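Local coordinates for protein nucleoside permease NupG (Escherichia coli K-12, PDB 7DLA) that carries purine and pyrimidine nucleosides together with protons across the bacterial inner membrane, driven by the proton motive force, at residues A[226-238]-A[249-261]. The protein carries 1 engineered substitution. Sequence-based numbering, arbitrary orientation.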
ATOM      1  N   ILE A 226      -0.887   3.781  -8.012  1.00 61.46           N
ATOM      2  CA  ILE A 226      -1.732   4.018  -9.220  1.00 61.34           C
ATOM      3  C   ILE A 226      -2.132   2.701  -9.865  1.00 60.56           C
ATOM      4  O   ILE A 226      -3.283   2.537 -10.191  1.00 60.54           O
ATOM      5  CB  ILE A 226      -0.980   4.884 -10.234  1.00 62.56           C
ATOM      6  CG1 ILE A 226      -0.892   6.330  -9.773  1.00 60.66           C
ATOM      7  CG2 ILE A 226      -1.639   4.782 -11.590  1.00 59.95           C
ATOM      8  CD1 ILE A 226      -0.357   7.213 -10.823  1.00 60.10           C
ATOM      9  N   THR A 227      -1.169   1.814 -10.051  1.00 60.48           N
ATOM     10  CA  THR A 227      -1.379   0.474 -10.631  1.00 59.92           C
ATOM     11  C   THR A 227      -2.336  -0.310  -9.726  1.00 59.38           C
ATOM     12  O   THR A 227      -3.231  -0.966 -10.239  1.00 59.09           O
ATOM     13  CB  THR A 227       0.006  -0.153 -10.749  1.00 59.48           C
ATOM     14  OG1 THR A 227      -0.092  -1.567 -10.824  1.00 62.79           O
ATOM     15  CG2 THR A 227       0.861   0.212  -9.561  1.00 58.73           C
ATOM     16  N   ASN A 228      -2.183  -0.174  -8.411  1.00 59.64           N
ATOM     17  CA  ASN A 228      -3.027  -0.882  -7.421  1.00 60.11           C
ATOM     18  C   ASN A 228      -4.395  -0.219  -7.325  1.00 60.02           C
ATOM     19  O   ASN A 228      -5.290  -0.848  -6.804  1.00 58.84           O
ATOM     20  CB  ASN A 228      -2.361  -0.907  -6.049  1.00 60.23           C
ATOM     21  CG  ASN A 228      -1.133  -1.782  -6.011  1.00 61.03           C
ATOM     22  OD1 ASN A 228      -0.981  -2.672  -6.831  1.00 59.66           O
ATOM     23  ND2 ASN A 228      -0.254  -1.533  -5.061  1.00 65.37           N
ATOM     24  N   MET A 229      -4.532   1.020  -7.774  1.00 59.62           N
ATOM     25  CA  MET A 229      -5.855   1.672  -7.707  1.00 59.77           C
ATOM     26  C   MET A 229      -6.636   1.386  -8.984  1.00 59.81           C
ATOM     27  O   MET A 229      -7.810   1.143  -8.890  1.00 59.58           O
ATOM     28  CB  MET A 229      -5.724   3.188  -7.576  1.00 60.52           C
ATOM     29  CG  MET A 229      -5.131   3.654  -6.283  1.00 61.42           C
ATOM     30  SD  MET A 229      -5.098   5.444  -6.188  1.00 71.09           S
ATOM     31  CE  MET A 229      -3.719   5.774  -7.275  1.00 60.63           C
ATOM     32  N   PHE A 230      -5.993   1.346 -10.138  1.00 59.83           N
ATOM     33  CA  PHE A 230      -6.821   1.211 -11.325  1.00 59.81           C
ATOM     34  C   PHE A 230      -6.424   0.069 -12.239  1.00 59.25           C
ATOM     35  O   PHE A 230      -6.934   0.008 -13.355  1.00 59.03           O
ATOM     36  CB  PHE A 230      -6.833   2.504 -12.153  1.00 63.65           C
ATOM     37  CG  PHE A 230      -7.334   3.704 -11.406  1.00 61.10           C
ATOM     38  CD1 PHE A 230      -8.692   3.995 -11.373  1.00 60.83           C
ATOM     39  CD2 PHE A 230      -6.443   4.571 -10.787  1.00 60.75           C
ATOM     40  CE1 PHE A 230      -9.149   5.103 -10.692  1.00 64.63           C
ATOM     41  CE2 PHE A 230      -6.892   5.678 -10.105  1.00 60.92           C
ATOM     42  CZ  PHE A 230      -8.239   5.944 -10.047  1.00 61.32           C
ATOM     43  N   GLY A 231      -5.532  -0.827 -11.832  1.00 58.98           N
ATOM     44  CA  GLY A 231      -5.095  -1.857 -12.754  1.00 58.85           C
ATOM     45  C   GLY A 231      -6.180  -2.885 -12.969  1.00 58.75           C
ATOM     46  O   GLY A 231      -6.366  -3.403 -14.075  1.00 58.47           O
ATOM     47  N   ASN A 232      -6.940  -3.160 -11.919  1.00 58.45           N
ATOM     48  CA  ASN A 232      -8.051  -4.075 -12.054  1.00 58.62           C
ATOM     49  C   ASN A 232      -9.135  -3.449 -12.932  1.00 58.94           C
ATOM     50  O   ASN A 232      -9.767  -4.140 -13.744  1.00 59.19           O
ATOM     51  CB  ASN A 232      -8.573  -4.416 -10.661  1.00 58.08           C
ATOM     52  CG  ASN A 232      -9.773  -5.299 -10.697  1.00 58.19           C
ATOM     53  OD1 ASN A 232     -10.903  -4.855 -10.898  1.00 57.91           O
ATOM     54  ND2 ASN A 232      -9.536  -6.587 -10.466  1.00 58.81           N
ATOM     55  N   THR A 233      -9.340  -2.124 -12.802  1.00 58.23           N
ATOM     56  CA  THR A 233     -10.300  -1.423 -13.660  1.00 58.18           C
ATOM     57  C   THR A 233      -9.826  -1.376 -15.098  1.00 58.54           C
ATOM     58  O   THR A 233     -10.638  -1.473 -16.021  1.00 59.62           O
ATOM     59  CB  THR A 233     -10.564  -0.006 -13.146  1.00 57.62           C
ATOM     60  OG1 THR A 233     -10.803  -0.033 -11.730  1.00 57.18           O
ATOM     61  CG2 THR A 233     -11.765   0.596 -13.833  1.00 57.07           C
ATOM     62  N   PHE A 234      -8.519  -1.263 -15.304  1.00 59.44           N
ATOM     63  CA  PHE A 234      -7.970  -1.281 -16.651  1.00 59.42           C
ATOM     64  C   PHE A 234      -8.107  -2.663 -17.281  1.00 59.02           C
ATOM     65  O   PHE A 234      -8.378  -2.776 -18.481  1.00 60.09           O
ATOM     66  CB  PHE A 234      -6.520  -0.785 -16.617  1.00 58.12           C
ATOM     67  CG  PHE A 234      -5.663  -1.299 -17.737  1.00 58.08           C
ATOM     68  CD1 PHE A 234      -5.878  -0.875 -19.040  1.00 58.36           C
ATOM     69  CD2 PHE A 234      -4.687  -2.252 -17.505  1.00 57.69           C
ATOM     70  CE1 PHE A 234      -5.102  -1.358 -20.087  1.00 58.27           C
ATOM     71  CE2 PHE A 234      -3.897  -2.736 -18.547  1.00 57.30           C
ATOM     72  CZ  PHE A 234      -4.108  -2.295 -19.837  1.00 57.80           C
ATOM     73  N   LEU A 235      -7.963  -3.723 -16.490  1.00 59.20           N
ATOM     74  CA  LEU A 235      -8.140  -5.060 -17.053  1.00 60.06           C
ATOM     75  C   LEU A 235      -9.608  -5.379 -17.304  1.00 61.41           C
ATOM     76  O   LEU A 235      -9.946  -6.057 -18.285  1.00 62.15           O
ATOM     77  CB  LEU A 235      -7.521  -6.104 -16.135  1.00 59.46           C
ATOM     78  CG  LEU A 235      -6.007  -6.055 -16.071  1.00 58.69           C
ATOM     79  CD1 LEU A 235      -5.528  -7.166 -15.183  1.00 59.19           C
ATOM     80  CD2 LEU A 235      -5.498  -6.260 -17.459  1.00 59.00           C
ATOM     81  N   HIS A 236     -10.492  -4.887 -16.445  1.00 60.82           N
ATOM     82  CA  HIS A 236     -11.911  -5.022 -16.700  1.00 61.68           C
ATOM     83  C   HIS A 236     -12.390  -4.094 -17.817  1.00 62.89           C
ATOM     84  O   HIS A 236     -13.448  -4.338 -18.391  1.00 64.32           O
ATOM     85  CB  HIS A 236     -12.644  -4.798 -15.380  1.00 61.45           C
ATOM     86  CG  HIS A 236     -12.788  -6.055 -14.574  1.00 64.17           C
ATOM     87  ND1 HIS A 236     -13.734  -7.023 -14.857  1.00 62.07           N
ATOM     88  CD2 HIS A 236     -12.057  -6.536 -13.538  1.00 61.06           C
ATOM     89  CE1 HIS A 236     -13.598  -8.029 -14.011  1.00 61.88           C
ATOM     90  NE2 HIS A 236     -12.589  -7.757 -13.200  1.00 63.87           N
ATOM     91  N   SER A 237     -11.623  -3.054 -18.154  1.00 62.40           N
ATOM     92  CA  SER A 237     -11.979  -2.167 -19.253  1.00 63.16           C
ATOM     93  C   SER A 237     -12.275  -2.929 -20.530  1.00 64.97           C
ATOM     94  O   SER A 237     -13.071  -2.466 -21.360  1.00 66.27           O
ATOM     95  CB  SER A 237     -10.847  -1.168 -19.499  1.00 62.00           C
ATOM     96  OG  SER A 237      -9.936  -1.608 -20.501  1.00 61.23           O
ATOM     97  N   PHE A 238     -11.657  -4.095 -20.704  1.00 64.71           N
ATOM     98  CA  PHE A 238     -11.803  -4.863 -21.930  1.00 65.62           C
ATOM     99  C   PHE A 238     -13.098  -5.649 -21.993  1.00 67.55           C
ATOM    100  O   PHE A 238     -13.205  -6.580 -22.800  1.00 71.47           O
ATOM    101  CB  PHE A 238     -10.623  -5.811 -22.099  1.00 65.04           C
ATOM    102  CG  PHE A 238      -9.322  -5.118 -22.188  1.00 63.99           C
ATOM    103  CD1 PHE A 238      -8.926  -4.534 -23.361  1.00 64.27           C
ATOM    104  CD2 PHE A 238      -8.504  -5.023 -21.083  1.00 63.07           C
ATOM    105  CE1 PHE A 238      -7.723  -3.893 -23.445  1.00 63.49           C
ATOM    106  CE2 PHE A 238      -7.301  -4.371 -21.158  1.00 61.47           C
ATOM    107  CZ  PHE A 238      -6.911  -3.808 -22.342  1.00 61.85           C
ATOM    108  N   ILE A 249      -7.877 -13.211 -18.044  1.00 66.93           N
ATOM    109  CA  ILE A 249      -7.310 -12.019 -17.424  1.00 66.32           C
ATOM    110  C   ILE A 249      -8.332 -10.889 -17.418  1.00 66.14           C
ATOM    111  O   ILE A 249      -8.277  -9.987 -16.572  1.00 64.37           O
ATOM    112  CB  ILE A 249      -5.997 -11.630 -18.129  1.00 68.69           C
ATOM    113  CG1 ILE A 249      -6.251 -10.922 -19.448  1.00 66.94           C
ATOM    114  CG2 ILE A 249      -5.147 -12.879 -18.387  1.00 68.34           C
ATOM    115  CD1 ILE A 249      -5.017 -10.858 -20.283  1.00 65.11           C
ATOM    116  N   VAL A 250      -9.293 -10.930 -18.348  1.00 67.57           N
ATOM    117  CA  VAL A 250     -10.437 -10.024 -18.279  1.00 67.90           C
ATOM    118  C   VAL A 250     -11.366 -10.441 -17.157  1.00 66.81           C
ATOM    119  O   VAL A 250     -11.798  -9.617 -16.340  1.00 65.63           O
ATOM    120  CB  VAL A 250     -11.187  -9.997 -19.616  1.00 68.52           C
ATOM    121  CG1 VAL A 250     -12.625  -9.683 -19.379  1.00 69.98           C
ATOM    122  CG2 VAL A 250     -10.619  -8.944 -20.493  1.00 72.52           C
ATOM    123  N   GLN A 251     -11.690 -11.736 -17.106  1.00 67.24           N
ATOM    124  CA  GLN A 251     -12.642 -12.220 -16.116  1.00 69.23           C
ATOM    125  C   GLN A 251     -12.083 -12.057 -14.707  1.00 65.79           C
ATOM    126  O   GLN A 251     -12.785 -11.580 -13.810  1.00 64.93           O
ATOM    127  CB  GLN A 251     -13.003 -13.688 -16.411  1.00 69.56           C
ATOM    128  CG  GLN A 251     -14.048 -13.960 -17.549  1.00 70.28           C
ATOM    129  CD  GLN A 251     -15.452 -13.475 -17.204  1.00 76.63           C
ATOM    130  OE1 GLN A 251     -15.621 -12.410 -16.594  1.00 78.47           O
ATOM    131  NE2 GLN A 251     -16.473 -14.273 -17.564  1.00 73.99           N
ATOM    132  N   HIS A 252     -10.797 -12.378 -14.512  1.00 65.19           N
ATOM    133  CA  HIS A 252     -10.186 -12.476 -13.184  1.00 63.46           C
ATOM    134  C   HIS A 252      -8.931 -11.631 -13.165  1.00 61.71           C
ATOM    135  O   HIS A 252      -7.820 -12.154 -13.223  1.00 60.82           O
ATOM    136  CB  HIS A 252      -9.884 -13.903 -12.858  1.00 63.99           C
ATOM    137  CG  HIS A 252     -11.115 -14.721 -12.684  1.00 63.71           C
ATOM    138  ND1 HIS A 252     -11.632 -15.504 -13.692  1.00 65.35           N
ATOM    139  CD2 HIS A 252     -11.973 -14.823 -11.645  1.00 62.58           C
ATOM    140  CE1 HIS A 252     -12.739 -16.083 -13.266  1.00 68.82           C
ATOM    141  NE2 HIS A 252     -12.969 -15.682 -12.028  1.00 63.68           N
ATOM    142  N   ALA A 253      -9.116 -10.317 -13.094  1.00 61.43           N
ATOM    143  CA  ALA A 253      -7.965  -9.427 -13.125  1.00 60.39           C
ATOM    144  C   ALA A 253      -7.140  -9.564 -11.858  1.00 59.79           C
ATOM    145  O   ALA A 253      -5.905  -9.546 -11.923  1.00 59.76           O
ATOM    146  CB  ALA A 253      -8.408  -7.980 -13.316  1.00 59.82           C
ATOM    147  N   SER A 254      -7.800  -9.713 -10.702  1.00 59.30           N
ATOM    148  CA  SER A 254      -7.070  -9.873  -9.453  1.00 58.92           C
ATOM    149  C   SER A 254      -6.085 -11.036  -9.529  1.00 59.08           C
ATOM    150  O   SER A 254      -5.000 -10.970  -8.939  1.00 61.19           O
ATOM    151  CB  SER A 254      -8.047 -10.038  -8.292  1.00 58.56           C
ATOM    152  OG  SER A 254      -8.881  -8.897  -8.178  1.00 58.13           O
ATOM    153  N   ILE A 255      -6.382 -12.050 -10.335  1.00 59.53           N
ATOM    154  CA  ILE A 255      -5.456 -13.169 -10.476  1.00 59.46           C
ATOM    155  C   ILE A 255      -4.201 -12.747 -11.240  1.00 58.53           C
ATOM    156  O   ILE A 255      -3.097 -13.209 -10.942  1.00 57.96           O
ATOM    157  CB  ILE A 255      -6.167 -14.354 -11.154  1.00 60.15           C
ATOM    158  CG1 ILE A 255      -7.441 -14.659 -10.389  1.00 60.31           C
ATOM    159  CG2 ILE A 255      -5.297 -15.596 -11.141  1.00 59.47           C
ATOM    160  CD1 ILE A 255      -7.184 -14.857  -8.937  1.00 60.01           C
ATOM    161  N   ILE A 256      -4.335 -11.862 -12.226  1.00 59.58           N
ATOM    162  CA  ILE A 256      -3.148 -11.429 -12.966  1.00 64.08           C
ATOM    163  C   ILE A 256      -2.373 -10.365 -12.182  1.00 58.29           C
ATOM    164  O   ILE A 256      -1.139 -10.424 -12.079  1.00 56.69           O
ATOM    165  CB  ILE A 256      -3.556 -10.933 -14.364  1.00 61.65           C
ATOM    166  CG1 ILE A 256      -4.390 -12.023 -15.049  1.00 61.12           C
ATOM    167  CG2 ILE A 256      -2.307 -10.509 -15.172  1.00 60.42           C
ATOM    168  CD1 ILE A 256      -3.706 -13.393 -15.092  1.00 60.87           C
ATOM    169  N   MET A 257      -3.096  -9.398 -11.604  1.00 58.26           N
ATOM    170  CA  MET A 257      -2.498  -8.418 -10.714  1.00 57.05           C
ATOM    171  C   MET A 257      -1.746  -9.067  -9.564  1.00 55.89           C
ATOM    172  O   MET A 257      -0.785  -8.491  -9.078  1.00 56.05           O
ATOM    173  CB  MET A 257      -3.572  -7.467 -10.172  1.00 57.64           C
ATOM    174  CG  MET A 257      -4.274  -6.620 -11.247  1.00 58.29           C
ATOM    175  SD  MET A 257      -3.250  -5.315 -12.020  1.00 62.93           S
ATOM    176  CE  MET A 257      -2.831  -4.200 -10.680  1.00 57.96           C
ATOM    177  N   SER A 258      -2.155 -10.246  -9.098  1.00 57.51           N
ATOM    178  CA  SER A 258      -1.451 -10.842  -7.960  1.00 56.72           C
ATOM    179  C   SER A 258       0.045 -11.003  -8.234  1.00 55.91           C
ATOM    180  O   SER A 258       0.878 -10.795  -7.333  1.00 55.39           O
ATOM    181  CB  SER A 258      -2.072 -12.183  -7.613  1.00 57.19           C
ATOM    182  OG  SER A 258      -1.921 -13.049  -8.715  1.00 57.36           O
ATOM    183  N   ILE A 259       0.400 -11.352  -9.479  1.00 55.84           N
ATOM    184  CA  ILE A 259       1.802 -11.471  -9.862  1.00 55.31           C
ATOM    185  C   ILE A 259       2.566 -10.236  -9.449  1.00 55.37           C
ATOM    186  O   ILE A 259       3.762 -10.310  -9.140  1.00 54.90           O
ATOM    187  CB  ILE A 259       1.915 -11.749 -11.369  1.00 54.67           C
ATOM    188  CG1 ILE A 259       1.025 -12.938 -11.723  1.00 54.47           C
ATOM    189  CG2 ILE A 259       3.365 -11.979 -11.775  1.00 53.94           C
ATOM    190  CD1 ILE A 259       1.108 -13.336 -13.154  1.00 54.85           C
ATOM    191  N   SER A 260       1.873  -9.101  -9.353  1.00 54.42           N
ATOM    192  CA  SER A 260       2.487  -7.896  -8.814  1.00 55.08           C
ATOM    193  C   SER A 260       2.963  -8.108  -7.378  1.00 56.17           C
ATOM    194  O   SER A 260       4.138  -7.852  -7.062  1.00 56.04           O
ATOM    195  CB  SER A 260       1.507  -6.727  -8.915  1.00 55.19           C
ATOM    196  OG  SER A 260       1.174  -6.457 -10.281  1.00 55.51           O
ATOM    197  N   GLN A 261       2.082  -8.617  -6.499  1.00 55.08           N
ATOM    198  CA  GLN A 261       2.461  -8.828  -5.097  1.00 55.40           C
ATOM    199  C   GLN A 261       3.467  -9.956  -4.959  1.00 56.12           C
ATOM    200  O   GLN A 261       4.404  -9.886  -4.144  1.00 56.12           O
ATOM    201  CB  GLN A 261       1.237  -9.144  -4.269  1.00 54.76           C
ATOM    202  CG  GLN A 261       0.021  -8.483  -4.794  1.00 55.44           C
ATOM    203  CD  GLN A 261       0.174  -7.012  -4.892  1.00 55.47           C
ATOM    204  OE1 GLN A 261      -0.070  -6.419  -5.940  1.00 56.05           O
ATOM    205  NE2 GLN A 261       0.522  -6.389  -3.781  1.00 55.86           N
TER
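Leu235 and Met257 are the two main bumps of this contact, one from each helix. Leu235 is a knob in the hollow framed by Ile249, Ala253, Ile256 and Met257. Its CB lies 3.5 Å from Ala253 CB, and CD1 reaches on toward Met257 CG. Met257 is the knob in return, set among Thr227, Gly231, Asn232 and Leu235. Its chain bends twice, about CB-CG (chi2 -70°) and CG-SD (chi3 -63°), which lays SD along Gly231 and puts CE 3.9 Å from Gly231 CA. Glycine leaves the room for that methyl. These knobs-into-holes join the periplasmic ends of two consecutive transmembrane helices of the major facilitator superfamily fold. The axes of the short segments 226-236 and 253-261 run roughly antiparallel, at 141°, and come within 9.4 Å. Small Ala253 also makes the seat for Asn232, whose ND2 stands 3.4 Å from Ala253 CB. That amide bonds outside the pair, OD1 to Ser27 and ND2 to Glu156. The His236 ring lies with one face over Val250 O, offset toward the rim, with CE1 3.3 Å from that oxygen. Its NE2 hydrogen-bonds Glu156 as well. A leucine in place of His236 would probably leave Glu156 without one of its two hydrogen-bond partners here and Val250 O without its flat cover. Farther along, Val250 CG2 touches both Leu235 O and Phe238 CB, 3.5 Å from the latter.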